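Long-range contact in putative ATPase, AAA family (Prochlorococcus marinus subsp. pastoris str. CCMP1986, PDB 3CTD), which is probably a DNA-dependent ATPase of the RarA/MGS1/WRNIP1 subfamily that helps cells respond to stalled DNA replication: residues D87-V92 with S117-I122. The protein carries 1 engineered substitution. Numbering follows the deposited sequence.
Sequences DPNAIV and SLYLAI
Y119 reaches from the last turn of helix 110-121 to the turn that leads into helix 90-104, where its phenol OH gives a weak hydrogen bond to D87 OD2, 2.6 Å away. Its CG lies anti to the backbone N (chi1 180°), which sends the ring away from its own helix and toward residues 87-90. The carboxylate and ring planes stand 43° apart, and the two side chains cross at roughly a right angle. The same carboxylate has a second, local task: OD1 accepts from N89 N at 3.1 Å, with the N-H coming from above the carboxylate plane. This capping bond is joined by A90 N to D87 O, 2.9 Å, in the type I turn from D87 to A90. Aspartate suits the place because it is short enough to bend back on the turn and has two oxygens to divide between tasks.

The apolar part rests on A90, whose small side chain lets the tyrosine come close: Y119 CE2 lies 3.6 Å from A90 CB and equally near A90 CA. L120 adds CD2, 3.8 Å from A90 CB; this methyl also lies at the edge of the Y119 ring, in its plane. Beyond the pair, A90 and L120 both pack on I83 of helix 68-83, so three helices meet here, in the C-terminal region of the protein, the part present in this chain, while the ring of Y119 stacks on W191 of a second subunit.

One tyrosine thus combines an apolar ring, met obliquely by A90, with a polar hydroxyl, and one aspartate ties this turn to helix 110-121. Since D87 OD1 is engaged by the turn while OD2 meets the phenol, the two bonds together may help to limit rotation of the carboxylate, although the phenol bond is weak, and its probable negative charge would favour both donors.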
ATOM      1  N   ASP B  87       7.366  10.439  -5.388  1.00 33.08           N
ATOM      2  CA  ASP B  87       6.831   9.553  -4.351  1.00 32.64           C
ATOM      3  C   ASP B  87       5.821   8.585  -4.994  1.00 32.97           C
ATOM      4  O   ASP B  87       4.621   8.863  -5.064  1.00 30.77           O
ATOM      5  CB  ASP B  87       6.192  10.367  -3.212  1.00 34.98           C
ATOM      6  CG  ASP B  87       5.504   9.486  -2.142  1.00 40.21           C
ATOM      7  OD1 ASP B  87       5.724   8.259  -2.096  1.00 40.71           O
ATOM      8  OD2 ASP B  87       4.700  10.021  -1.346  1.00 42.19           O
ATOM      9  N   PRO B  88       6.307   7.429  -5.455  1.00 35.65           N
ATOM     10  CA  PRO B  88       5.393   6.562  -6.180  1.00 32.88           C
ATOM     11  C   PRO B  88       4.340   5.932  -5.257  1.00 34.89           C
ATOM     12  O   PRO B  88       3.459   5.252  -5.729  1.00 34.15           O
ATOM     13  CB  PRO B  88       6.313   5.507  -6.783  1.00 31.78           C
ATOM     14  CG  PRO B  88       7.535   5.501  -5.908  1.00 32.44           C
ATOM     15  CD  PRO B  88       7.640   6.816  -5.230  1.00 33.89           C
ATOM     16  N   ASN B  89       4.411   6.170  -3.955  1.00 36.80           N
ATOM     17  CA  ASN B  89       3.361   5.706  -3.050  1.00 35.16           C
ATOM     18  C   ASN B  89       2.097   6.594  -3.138  1.00 35.80           C
ATOM     19  O   ASN B  89       0.972   6.189  -2.779  1.00 36.92           O
ATOM     20  CB  ASN B  89       3.922   5.638  -1.612  1.00 38.74           C
ATOM     21  CG  ASN B  89       2.974   4.931  -0.640  1.00 42.26           C
ATOM     22  OD1 ASN B  89       2.643   3.757  -0.811  1.00 44.21           O
ATOM     23  ND2 ASN B  89       2.544   5.651   0.397  1.00 47.31           N
ATOM     24  N   ALA B  90       2.272   7.815  -3.642  1.00 35.31           N
ATOM     25  CA  ALA B  90       1.171   8.764  -3.741  1.00 30.28           C
ATOM     26  C   ALA B  90      -0.020   8.148  -4.461  1.00 28.19           C
ATOM     27  O   ALA B  90      -1.160   8.365  -4.044  1.00 27.03           O
ATOM     28  CB  ALA B  90       1.633  10.092  -4.450  1.00 29.19           C
ATOM     29  N   ILE B  91       0.233   7.410  -5.549  1.00 25.95           N
ATOM     30  CA  ILE B  91      -0.874   6.788  -6.275  1.00 29.91           C
ATOM     31  C   ILE B  91      -1.548   5.730  -5.402  1.00 28.91           C
ATOM     32  O   ILE B  91      -2.741   5.578  -5.475  1.00 27.86           O
ATOM     33  CB  ILE B  91      -0.490   6.240  -7.695  1.00 31.62           C
ATOM     34  CG1 ILE B  91      -1.718   5.804  -8.472  1.00 29.00           C
ATOM     35  CG2 ILE B  91       0.457   5.056  -7.621  1.00 34.12           C
ATOM     36  CD1 ILE B  91      -2.405   6.941  -9.125  1.00 35.47           C
ATOM     37  N   VAL B  92      -0.793   5.035  -4.553  1.00 28.37           N
ATOM     38  CA  VAL B  92      -1.405   4.045  -3.675  1.00 33.04           C
ATOM     39  C   VAL B  92      -2.299   4.729  -2.647  1.00 32.70           C
ATOM     40  O   VAL B  92      -3.382   4.260  -2.378  1.00 35.90           O
ATOM     41  CB  VAL B  92      -0.329   3.198  -2.933  1.00 38.42           C
ATOM     42  CG1 VAL B  92      -0.988   2.193  -1.936  1.00 33.51           C
ATOM     43  CG2 VAL B  92       0.644   2.506  -3.934  1.00 37.75           C
ATOM     44  N   SER B 117      -6.252  15.102  -1.369  1.00 26.20           N
ATOM     45  CA  SER B 117      -5.880  16.413  -1.868  1.00 26.94           C
ATOM     46  C   SER B 117      -4.689  16.985  -1.118  1.00 29.04           C
ATOM     47  O   SER B 117      -3.676  17.356  -1.739  1.00 32.13           O
ATOM     48  CB  SER B 117      -7.091  17.349  -1.829  1.00 27.27           C
ATOM     49  OG  SER B 117      -8.136  16.698  -2.568  1.00 30.50           O
ATOM     50  N   LEU B 118      -4.804  17.076   0.198  1.00 27.93           N
ATOM     51  CA  LEU B 118      -3.708  17.615   1.032  1.00 29.67           C
ATOM     52  C   LEU B 118      -2.414  16.874   0.830  1.00 29.26           C
ATOM     53  O   LEU B 118      -1.340  17.460   0.790  1.00 31.90           O
ATOM     54  CB  LEU B 118      -4.097  17.575   2.515  1.00 28.99           C
ATOM     55  CG  LEU B 118      -5.128  18.652   2.894  1.00 32.86           C
ATOM     56  CD1 LEU B 118      -5.719  18.304   4.249  1.00 30.35           C
ATOM     57  CD2 LEU B 118      -4.518  20.092   2.862  1.00 27.79           C
ATOM     58  N   TYR B 119      -2.523  15.562   0.671  1.00 33.10           N
ATOM     59  CA  TYR B 119      -1.346  14.702   0.541  1.00 30.21           C
ATOM     60  C   TYR B 119      -0.515  15.040  -0.712  1.00 28.71           C
ATOM     61  O   TYR B 119       0.711  15.097  -0.657  1.00 22.94           O
ATOM     62  CB  TYR B 119      -1.810  13.258   0.477  1.00 25.17           C
ATOM     63  CG  TYR B 119      -0.686  12.291   0.343  1.00 27.11           C
ATOM     64  CD1 TYR B 119      -0.204  11.589   1.422  1.00 28.51           C
ATOM     65  CD2 TYR B 119      -0.099  12.062  -0.877  1.00 31.91           C
ATOM     66  CE1 TYR B 119       0.863  10.654   1.278  1.00 27.88           C
ATOM     67  CE2 TYR B 119       0.975  11.135  -1.031  1.00 32.91           C
ATOM     68  CZ  TYR B 119       1.441  10.435   0.043  1.00 32.71           C
ATOM     69  OH  TYR B 119       2.487   9.524  -0.140  1.00 37.33           O
ATOM     70  N   LEU B 120      -1.197  15.204  -1.851  1.00 27.24           N
ATOM     71  CA  LEU B 120      -0.547  15.614  -3.091  1.00 26.12           C
ATOM     72  C   LEU B 120      -0.005  17.038  -2.978  1.00 30.57           C
ATOM     73  O   LEU B 120       1.118  17.283  -3.382  1.00 35.56           O
ATOM     74  CB  LEU B 120      -1.496  15.479  -4.276  1.00 25.30           C
ATOM     75  CG  LEU B 120      -1.939  14.045  -4.547  1.00 28.06           C
ATOM     76  CD1 LEU B 120      -2.806  13.946  -5.809  1.00 23.74           C
ATOM     77  CD2 LEU B 120      -0.703  13.142  -4.641  1.00 25.04           C
ATOM     78  N   ALA B 121      -0.770  17.972  -2.401  1.00 29.41           N
ATOM     79  CA  ALA B 121      -0.297  19.352  -2.263  1.00 27.03           C
ATOM     80  C   ALA B 121       1.057  19.451  -1.543  1.00 32.37           C
ATOM     81  O   ALA B 121       1.902  20.256  -1.917  1.00 32.65           O
ATOM     82  CB  ALA B 121      -1.320  20.170  -1.540  1.00 30.43           C
ATOM     83  N   ILE B 122       1.259  18.643  -0.497  1.00 30.67           N
ATOM     84  CA  ILE B 122       2.488  18.717   0.256  1.00 27.84           C
ATOM     85  C   ILE B 122       3.551  17.705  -0.150  1.00 30.98           C
ATOM     86  O   ILE B 122       4.608  17.672   0.476  1.00 33.34           O
ATOM     87  CB  ILE B 122       2.235  18.657   1.798  1.00 30.34           C
ATOM     88  CG1 ILE B 122       1.725  17.280   2.270  1.00 26.67           C
ATOM     89  CG2 ILE B 122       1.214  19.708   2.195  1.00 27.36           C
ATOM     90  CD1 ILE B 122       1.425  17.249   3.771  1.00 22.47           C
TER